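Local coordinates for metallophosphoesterase TT1561-like domain-containing protein (Aquifex aeolicus, PDB 2YVT), which is of unknown function but, as a member of the calcineurin-like superfamily, probably hydrolyses phosphate esters with the help of bound metal ions, at residues L176-Y181 with E214-G219; P183-F188 with V203-I208; S210-V215 with G229-V234. One frame throughout, in Å; residues are numbered along the deposited sequence.

Interaction 1 of 3, residues L176-Y181 with E214-G219; sequences LVTIFY and EVAIVG
Thr178 and Ile217 carry the backbone pairing of two neighbouring parallel strands, 176-180 and 215-218. Thr178 N donates to Val215 O at 2.9 Å in a nearly straight bond (171° at the hydrogen). Ile217 N donates to Thr178 O at 2.8 Å, and Phe180 N returns the bond to Ile217 O at 2.9 Å. Ile217 therefore bonds this strand through both its N and its O. At the start of the pairing, Leu176 O accepts from Glu214 N at 2.9 Å and, weakly, from Val215 N. The carboxylate of Glu214 turns to a salt bridge with Arg175.

One side chain joins the polar network. The hydroxyl of Thr178 sits between its own backbone N and carbonyl carbon (chi1 57°). From there OG1 makes a weak bond to Val215 O at 3.4 Å and lies 3.3 Å from Ala216 CB.

The apolar contacts split between the two faces of the sheet. Val177, Ile179, Val215 and Ile217 share one face, where Ile179 CG1 meets Ile217 CB at 4.4 Å. Ile179 and Ile217 also touch strand 35-39 of the other sheet. On the other face, Val218 CG1 comes to the edge of the Phe180 ring, near its plane, 4.2 Å from CD2.

The pairing rests on largely buried backbone bonds, with mostly hydrocarbon packed above and below them.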
loop_
_atom_site.group_PDB
_atom_site.type_symbol
_atom_site.label_atom_id
_atom_site.label_comp_id
_atom_site.label_asym_id
_atom_site.label_seq_id
_atom_site.Cartn_x
_atom_site.Cartn_y
_atom_site.Cartn_z
ATOM N N LEU A 176 3.642 -12.432 11.384
ATOM C CA LEU A 176 3.193 -12.016 10.067
ATOM C C LEU A 176 2.690 -10.579 10.073
ATOM O O LEU A 176 1.817 -10.222 10.870
ATOM C CB LEU A 176 2.093 -12.964 9.582
ATOM C CG LEU A 176 1.567 -12.818 8.162
ATOM C CD1 LEU A 176 2.724 -12.979 7.200
ATOM C CD2 LEU A 176 0.482 -13.857 7.904
ATOM N N VAL A 177 3.246 -9.768 9.175
ATOM C CA VAL A 177 2.762 -8.410 8.940
ATOM C C VAL A 177 2.278 -8.351 7.498
ATOM O O VAL A 177 3.037 -8.657 6.577
ATOM C CB VAL A 177 3.860 -7.348 9.171
ATOM C CG1 VAL A 177 3.362 -5.942 8.797
ATOM C CG2 VAL A 177 4.345 -7.377 10.629
ATOM N N THR A 178 1.012 -7.984 7.308
ATOM C CA THR A 178 0.447 -7.881 5.954
ATOM C C THR A 178 0.198 -6.419 5.625
ATOM O O THR A 178 -0.190 -5.635 6.491
ATOM C CB THR A 178 -0.864 -8.680 5.797
ATOM O OG1 THR A 178 -1.813 -8.233 6.769
ATOM C CG2 THR A 178 -0.616 -10.188 5.989
ATOM N N ILE A 179 0.462 -6.052 4.379
ATOM C CA ILE A 179 0.281 -4.684 3.921
ATOM C C ILE A 179 -0.579 -4.727 2.675
ATOM O O ILE A 179 -0.207 -5.369 1.691
ATOM C CB ILE A 179 1.629 -3.994 3.601
ATOM C CG1 ILE A 179 2.609 -4.138 4.776
ATOM C CG2 ILE A 179 1.406 -2.511 3.261
ATOM C CD1 ILE A 179 4.023 -3.693 4.470
ATOM N N PHE A 180 -1.732 -4.059 2.733
ATOM C CA PHE A 180 -2.685 -4.039 1.623
ATOM C C PHE A 180 -3.038 -2.607 1.299
ATOM O O PHE A 180 -3.152 -1.780 2.200
ATOM C CB PHE A 180 -3.995 -4.760 1.994
ATOM C CG PHE A 180 -3.811 -6.175 2.458
ATOM C CD1 PHE A 180 -3.288 -7.145 1.610
ATOM C CD2 PHE A 180 -4.178 -6.534 3.750
ATOM C CE1 PHE A 180 -3.118 -8.464 2.054
ATOM C CE2 PHE A 180 -4.021 -7.841 4.201
ATOM C CZ PHE A 180 -3.493 -8.808 3.351
ATOM N N TYR A 181 -3.236 -2.307 0.016
ATOM C CA TYR A 181 -3.849 -1.035 -0.332
ATOM C C TYR A 181 -5.283 -0.986 0.216
ATOM O O TYR A 181 -5.711 0.008 0.796
ATOM C CB TYR A 181 -3.833 -0.819 -1.849
ATOM C CG TYR A 181 -4.645 0.371 -2.284
ATOM C CD1 TYR A 181 -4.208 1.670 -2.021
ATOM C CD2 TYR A 181 -5.859 0.202 -2.959
ATOM C CE1 TYR A 181 -4.957 2.778 -2.427
ATOM C CE2 TYR A 181 -6.611 1.297 -3.379
ATOM C CZ TYR A 181 -6.160 2.581 -3.106
ATOM O OH TYR A 181 -6.903 3.660 -3.504
ATOM N N GLU A 214 -0.491 -10.924 12.493
ATOM C CA GLU A 214 -0.415 -10.153 13.739
ATOM C C GLU A 214 -0.875 -8.715 13.521
ATOM O O GLU A 214 -1.610 -8.153 14.333
ATOM C CB GLU A 214 1.010 -10.145 14.264
ATOM C CG GLU A 214 1.131 -9.615 15.681
ATOM C CD GLU A 214 2.549 -9.663 16.191
ATOM O OE1 GLU A 214 3.253 -10.645 15.892
ATOM O OE2 GLU A 214 2.965 -8.718 16.882
ATOM N N VAL A 215 -0.425 -8.131 12.414
ATOM C CA VAL A 215 -0.693 -6.731 12.094
ATOM C C VAL A 215 -1.014 -6.630 10.608
ATOM O O VAL A 215 -0.432 -7.342 9.777
ATOM C CB VAL A 215 0.531 -5.830 12.418
ATOM C CG1 VAL A 215 0.281 -4.369 12.023
ATOM C CG2 VAL A 215 0.908 -5.928 13.897
ATOM N N ALA A 216 -1.967 -5.768 10.282
ATOM C CA ALA A 216 -2.227 -5.413 8.895
ATOM C C ALA A 216 -2.162 -3.897 8.754
ATOM O O ALA A 216 -2.808 -3.173 9.509
ATOM C CB ALA A 216 -3.584 -5.950 8.437
ATOM N N ILE A 217 -1.361 -3.429 7.802
ATOM C CA ILE A 217 -1.258 -2.000 7.500
ATOM C C ILE A 217 -1.993 -1.777 6.182
ATOM O O ILE A 217 -1.746 -2.478 5.213
ATOM C CB ILE A 217 0.218 -1.549 7.397
ATOM C CG1 ILE A 217 0.942 -1.788 8.733
ATOM C CG2 ILE A 217 0.297 -0.082 6.965
ATOM C CD1 ILE A 217 2.460 -1.683 8.663
ATOM N N VAL A 218 -2.925 -0.828 6.162
ATOM C CA VAL A 218 -3.858 -0.708 5.036
ATOM C C VAL A 218 -4.010 0.736 4.557
ATOM O O VAL A 218 -3.665 1.671 5.283
ATOM C CB VAL A 218 -5.248 -1.342 5.369
ATOM C CG1 VAL A 218 -5.111 -2.874 5.628
ATOM C CG2 VAL A 218 -5.890 -0.642 6.564
ATOM N N GLY A 219 -4.536 0.911 3.343
ATOM C CA GLY A 219 -4.599 2.229 2.706
ATOM C C GLY A 219 -5.975 2.645 2.201
ATOM O O GLY A 219 -6.964 2.590 2.936
#

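Interaction 2 of 3, residues P183-F188 with V203-I208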
loop_
_atom_site.group_PDB
_atom_site.type_symbol
_atom_site.label_atom_id
_atom_site.label_comp_id
_atom_site.label_asym_id
_atom_site.label_seq_id
_atom_site.Cartn_x
_atom_site.Cartn_y
_atom_site.Cartn_z
ATOM N N PRO A 183 -8.349 -1.712 2.637
ATOM C CA PRO A 183 -8.618 -2.071 4.023
ATOM C C PRO A 183 -9.803 -3.030 4.165
ATOM O O PRO A 183 -10.636 -3.125 3.256
ATOM C CB PRO A 183 -8.972 -0.723 4.666
ATOM C CG PRO A 183 -9.638 0.048 3.562
ATOM C CD PRO A 183 -8.960 -0.415 2.273
ATOM N N PRO A 184 -9.880 -3.725 5.305
ATOM C CA PRO A 184 -11.072 -4.512 5.592
ATOM C C PRO A 184 -12.213 -3.612 6.035
ATOM O O PRO A 184 -11.987 -2.452 6.393
ATOM C CB PRO A 184 -10.636 -5.365 6.781
ATOM C CG PRO A 184 -9.655 -4.489 7.510
ATOM C CD PRO A 184 -8.902 -3.783 6.408
ATOM N N ILE A 185 -13.426 -4.159 6.035
ATOM C CA ILE A 185 -14.570 -3.504 6.668
ATOM C C ILE A 185 -14.312 -3.384 8.172
ATOM O O ILE A 185 -14.043 -4.378 8.848
ATOM C CB ILE A 185 -15.883 -4.303 6.435
ATOM C CG1 ILE A 185 -16.091 -4.637 4.946
ATOM C CG2 ILE A 185 -17.081 -3.560 7.037
ATOM C CD1 ILE A 185 -16.225 -3.440 4.018
ATOM N N GLY A 186 -14.380 -2.158 8.683
ATOM C CA GLY A 186 -14.155 -1.903 10.097
ATOM C C GLY A 186 -14.842 -0.630 10.541
ATOM O O GLY A 186 -15.351 0.136 9.719
ATOM N N GLU A 187 -14.851 -0.396 11.845
ATOM C CA GLU A 187 -15.493 0.803 12.384
ATOM C C GLU A 187 -14.800 2.079 11.905
ATOM O O GLU A 187 -15.458 3.089 11.615
ATOM C CB GLU A 187 -15.509 0.742 13.911
ATOM C CG GLU A 187 -16.283 1.877 14.569
ATOM C CD GLU A 187 -16.410 1.727 16.071
ATOM O OE1 GLU A 187 -15.937 0.712 16.627
ATOM O OE2 GLU A 187 -16.999 2.638 16.703
ATOM N N PHE A 188 -13.470 2.018 11.811
ATOM C CA PHE A 188 -12.655 3.190 11.513
ATOM C C PHE A 188 -11.760 2.991 10.299
ATOM O O PHE A 188 -11.526 3.924 9.528
ATOM C CB PHE A 188 -11.771 3.536 12.715
ATOM C CG PHE A 188 -12.539 3.789 13.988
ATOM C CD1 PHE A 188 -13.286 4.948 14.140
ATOM C CD2 PHE A 188 -12.504 2.869 15.027
ATOM C CE1 PHE A 188 -14.002 5.184 15.315
ATOM C CE2 PHE A 188 -13.215 3.100 16.214
ATOM C CZ PHE A 188 -13.960 4.255 16.346
ATOM N N VAL A 203 -13.249 -8.835 1.125
ATOM C CA VAL A 203 -12.167 -9.715 0.696
ATOM C C VAL A 203 -11.031 -9.647 1.709
ATOM O O VAL A 203 -10.413 -10.659 2.040
ATOM C CB VAL A 203 -11.658 -9.346 -0.714
ATOM C CG1 VAL A 203 -10.396 -10.123 -1.042
ATOM C CG2 VAL A 203 -12.745 -9.617 -1.745
ATOM N N VAL A 204 -10.776 -8.447 2.227
ATOM C CA VAL A 204 -9.676 -8.263 3.163
ATOM C C VAL A 204 -10.027 -8.842 4.543
ATOM O O VAL A 204 -9.175 -9.437 5.196
ATOM C CB VAL A 204 -9.208 -6.788 3.218
ATOM C CG1 VAL A 204 -8.020 -6.648 4.142
ATOM C CG2 VAL A 204 -8.824 -6.325 1.806
ATOM N N ASN A 205 -11.280 -8.714 4.977
ATOM C CA ASN A 205 -11.676 -9.407 6.219
ATOM C C ASN A 205 -11.431 -10.895 6.069
ATOM O O ASN A 205 -10.979 -11.560 7.000
ATOM C CB ASN A 205 -13.149 -9.165 6.572
ATOM C CG ASN A 205 -13.438 -7.717 6.864
ATOM O OD1 ASN A 205 -13.650 -7.317 8.022
ATOM N ND2 ASN A 205 -13.432 -6.914 5.826
ATOM N N THR A 206 -11.725 -11.401 4.875
ATOM C CA THR A 206 -11.565 -12.815 4.580
ATOM C C THR A 206 -10.090 -13.228 4.572
ATOM O O THR A 206 -9.741 -14.246 5.171
ATOM C CB THR A 206 -12.274 -13.195 3.266
ATOM O OG1 THR A 206 -13.661 -12.823 3.338
ATOM C CG2 THR A 206 -12.168 -14.684 3.011
ATOM N N ILE A 207 -9.234 -12.433 3.919
ATOM C CA ILE A 207 -7.785 -12.670 3.944
ATOM C C ILE A 207 -7.258 -12.681 5.371
ATOM O O ILE A 207 -6.440 -13.514 5.738
ATOM C CB ILE A 207 -6.971 -11.554 3.230
ATOM C CG1 ILE A 207 -7.362 -11.376 1.769
ATOM C CG2 ILE A 207 -5.463 -11.830 3.372
ATOM C CD1 ILE A 207 -6.671 -10.171 1.137
ATOM N N ILE A 208 -7.712 -11.721 6.173
ATOM C CA ILE A 208 -7.273 -11.614 7.551
ATOM C C ILE A 208 -7.692 -12.855 8.345
ATOM O O ILE A 208 -6.906 -13.386 9.123
ATOM C CB ILE A 208 -7.784 -10.307 8.190
ATOM C CG1 ILE A 208 -6.974 -9.120 7.649
ATOM C CG2 ILE A 208 -7.723 -10.378 9.714
ATOM C CD1 ILE A 208 -7.524 -7.759 8.038
#
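Ile208 N donates to Val204 O at 2.9 Å, a helix bond that sets these two residues one turn apart, and both side chains meet Pro184. Val204 CG1, anti to its backbone nitrogen (chi1 -177°), reaches Pro184 CD at 3.8 Å. The other branch, CG2, lies near Pro183 O. Ile208 CD1 meets Pro184 CG at 3.9 Å, with the two side chains at roughly right angles.

The side-chain amide of Asn205 lies beside the backbone of Ile185 and rests against the Pro184 ring. Its orientation is doubtful, and with its N and O exchanged it may hydrogen-bond to Ile185 N and O. The Asn205 and Ile185 side chains cross at about a right angle. A leucine here would set hydrocarbon against the Ile185 backbone and would probably leave its N and O without the polar neighbour the amide supplies.

The contact brings the start of the loop after strand 175-180 against helix 202-211. Pro183 and Pro184 also touch Val218 of strand 215-218, while Pro184 and Ile208 both touch Val233 of strand 231-235. Pro184 thus sits between helix 202-211 and strands 215-218 and 231-235.

Interaction 3 of 3, residues S210-V215 with G229-V234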
loop_
_atom_site.group_PDB
_atom_site.type_symbol
_atom_site.label_atom_id
_atom_site.label_comp_id
_atom_site.label_asym_id
_atom_site.label_seq_id
_atom_site.Cartn_x
_atom_site.Cartn_y
_atom_site.Cartn_z
ATOM N N SER A 210 -8.278 -15.834 7.037
ATOM C CA SER A 210 -7.516 -16.946 6.483
ATOM C C SER A 210 -6.063 -16.988 6.958
ATOM O O SER A 210 -5.571 -18.050 7.357
ATOM C CB SER A 210 -7.577 -16.924 4.952
ATOM O OG SER A 210 -6.830 -17.994 4.414
ATOM N N LEU A 211 -5.391 -15.838 6.919
ATOM C CA LEU A 211 -3.958 -15.747 7.209
ATOM C C LEU A 211 -3.637 -15.496 8.679
ATOM O O LEU A 211 -2.528 -15.801 9.136
ATOM C CB LEU A 211 -3.312 -14.644 6.359
ATOM C CG LEU A 211 -3.323 -14.826 4.839
ATOM C CD1 LEU A 211 -2.431 -13.769 4.199
ATOM C CD2 LEU A 211 -2.886 -16.224 4.431
ATOM N N ASN A 212 -4.592 -14.908 9.398
ATOM C CA ASN A 212 -4.435 -14.549 10.811
ATOM C C ASN A 212 -3.132 -13.794 11.113
ATOM O O ASN A 212 -2.342 -14.209 11.972
ATOM C CB ASN A 212 -4.571 -15.790 11.704
ATOM C CG ASN A 212 -4.736 -15.437 13.165
ATOM O OD1 ASN A 212 -5.500 -14.532 13.515
ATOM N ND2 ASN A 212 -4.026 -16.153 14.032
ATOM N N PRO A 213 -2.894 -12.677 10.400
ATOM C CA PRO A 213 -1.647 -11.956 10.624
ATOM C C PRO A 213 -1.668 -11.220 11.958
ATOM O O PRO A 213 -2.739 -10.930 12.495
ATOM C CB PRO A 213 -1.610 -10.943 9.473
ATOM C CG PRO A 213 -3.033 -10.746 9.084
ATOM C CD PRO A 213 -3.754 -12.022 9.393
ATOM N N GLU A 214 -0.491 -10.924 12.493
ATOM C CA GLU A 214 -0.415 -10.153 13.739
ATOM C C GLU A 214 -0.875 -8.715 13.521
ATOM O O GLU A 214 -1.610 -8.153 14.333
ATOM C CB GLU A 214 1.010 -10.145 14.264
ATOM C CG GLU A 214 1.131 -9.615 15.681
ATOM C CD GLU A 214 2.549 -9.663 16.191
ATOM O OE1 GLU A 214 3.253 -10.645 15.892
ATOM O OE2 GLU A 214 2.965 -8.718 16.882
ATOM N N VAL A 215 -0.425 -8.131 12.414
ATOM C CA VAL A 215 -0.693 -6.731 12.094
ATOM C C VAL A 215 -1.014 -6.630 10.608
ATOM O O VAL A 215 -0.432 -7.342 9.777
ATOM C CB VAL A 215 0.531 -5.830 12.418
ATOM C CG1 VAL A 215 0.281 -4.369 12.023
ATOM C CG2 VAL A 215 0.908 -5.928 13.897
ATOM N N GLY A 229 -10.892 -9.628 13.591
ATOM C CA GLY A 229 -10.555 -10.968 14.067
ATOM C C GLY A 229 -9.552 -10.805 15.194
ATOM O O GLY A 229 -9.825 -10.100 16.168
ATOM N N ASN A 230 -8.380 -11.415 15.036
ATOM C CA ASN A 230 -7.290 -11.311 16.013
ATOM C C ASN A 230 -6.180 -10.344 15.570
ATOM O O ASN A 230 -5.176 -10.167 16.263
ATOM C CB ASN A 230 -6.691 -12.698 16.274
ATOM C CG ASN A 230 -7.754 -13.776 16.433
ATOM O OD1 ASN A 230 -8.629 -13.683 17.297
ATOM N ND2 ASN A 230 -7.688 -14.801 15.590
ATOM N N THR A 231 -6.377 -9.722 14.412
ATOM C CA THR A 231 -5.363 -8.885 13.779
ATOM C C THR A 231 -5.533 -7.412 14.132
ATOM O O THR A 231 -6.638 -6.880 14.036
ATOM C CB THR A 231 -5.467 -9.031 12.253
ATOM O OG1 THR A 231 -5.288 -10.405 11.895
ATOM C CG2 THR A 231 -4.438 -8.160 11.508
ATOM N N ILE A 232 -4.438 -6.755 14.517
ATOM C CA ILE A 232 -4.443 -5.298 14.674
ATOM C C ILE A 232 -4.321 -4.684 13.288
ATOM O O ILE A 232 -3.311 -4.885 12.599
ATOM C CB ILE A 232 -3.273 -4.777 15.537
ATOM C CG1 ILE A 232 -3.312 -5.388 16.942
ATOM C CG2 ILE A 232 -3.277 -3.233 15.591
ATOM C CD1 ILE A 232 -2.067 -5.131 17.730
ATOM N N VAL A 233 -5.357 -3.958 12.879
ATOM C CA VAL A 233 -5.379 -3.314 11.573
ATOM C C VAL A 233 -5.145 -1.818 11.759
ATOM O O VAL A 233 -5.816 -1.170 12.574
ATOM C CB VAL A 233 -6.703 -3.578 10.826
ATOM C CG1 VAL A 233 -6.686 -2.930 9.441
ATOM C CG2 VAL A 233 -6.953 -5.092 10.711
ATOM N N VAL A 234 -4.178 -1.285 11.015
ATOM C CA VAL A 234 -3.802 0.119 11.125
ATOM C C VAL A 234 -3.930 0.791 9.766
ATOM O O VAL A 234 -3.269 0.389 8.805
ATOM C CB VAL A 234 -2.339 0.275 11.627
ATOM C CG1 VAL A 234 -1.965 1.748 11.759
ATOM C CG2 VAL A 234 -2.150 -0.439 12.965
HETATM O O HOH W 1 -7.193 -12.466 12.636
HETATM O O HOH W 2 -2.517 -9.366 16.635
#
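The side-chain amides of Asn212 and Asn230 meet with their planes almost perpendicular, 86° apart. Asn230 ND2 donates to Asn212 OD1 at 3.0 Å. The acceptor lies nearly in the plane of the Asn230 amide. The donor, in contrast, stands above the carbonyl plane of Asn212, 41° out of it. Asn212 OD1 also accepts a hydrogen bond from water 1 at 2.8 Å. The same water accepts from Asn230 N and donates to Thr231 OG1, so it links both asparagines to the threonine.

Thr231 makes the shortest protein hydrogen bond across the contact. OG1 is anti to its own carbonyl carbon (chi1 -59°) and donates to Pro213 O at 2.7 Å. This hydroxyl therefore gives one bond to the backbone and takes one from the water. It also lies 3.4 Å from Pro213 CD, while Thr231 CG2 reaches Pro213 CG at 3.8 Å. The proline ring is thus touched by both branches of the threonine.

Beyond Thr231 the two segments begin to pair as parallel strands. Ile232 N donates to Glu214 O at 3.2 Å, and Val215 CA makes a CA-H...O contact of 3.2 Å with Ile232 O. Glu214 O has a second donor in water 2, which also donates to Asn230 O and so bridges the two backbones.

Asn212 is the first residue past helix 202-211 and has a positive phi. Gly229 and Asn230 have the backbone angles of a type II' turn and form the tight link of the beta hairpin 224-228/231-235. The contact joins this hairpin turn to the helix-to-strand connection of a beta-alpha-beta unit, at the starts of parallel strands 215-218 and 231-235 in one sheet of the metallophosphoesterase fold.

Overall arrangement
All three contacts belong to one part of the seven-stranded mixed sheet and the helix packed on it. Their centres lie 8 to 10 Å apart. Along the chain, strand 175-180, the loop holding 183-188, helix 202-211 and strand 215-218 follow in order, with hairpin 224-228/231-235 after them. Interaction 1 pairs the two strands of this beta-alpha-beta unit. Interaction 2 fixes the connecting loop on its helix, and Ile207 of that helix packs on Phe180. Interaction 3 adds strand 231-235 beside 215-218 and shares Glu214 and Val215 with interaction 1. Ile208 also touches Thr231 and Val233. Together they join three parallel strands to the helix and loop that pack on one face of them.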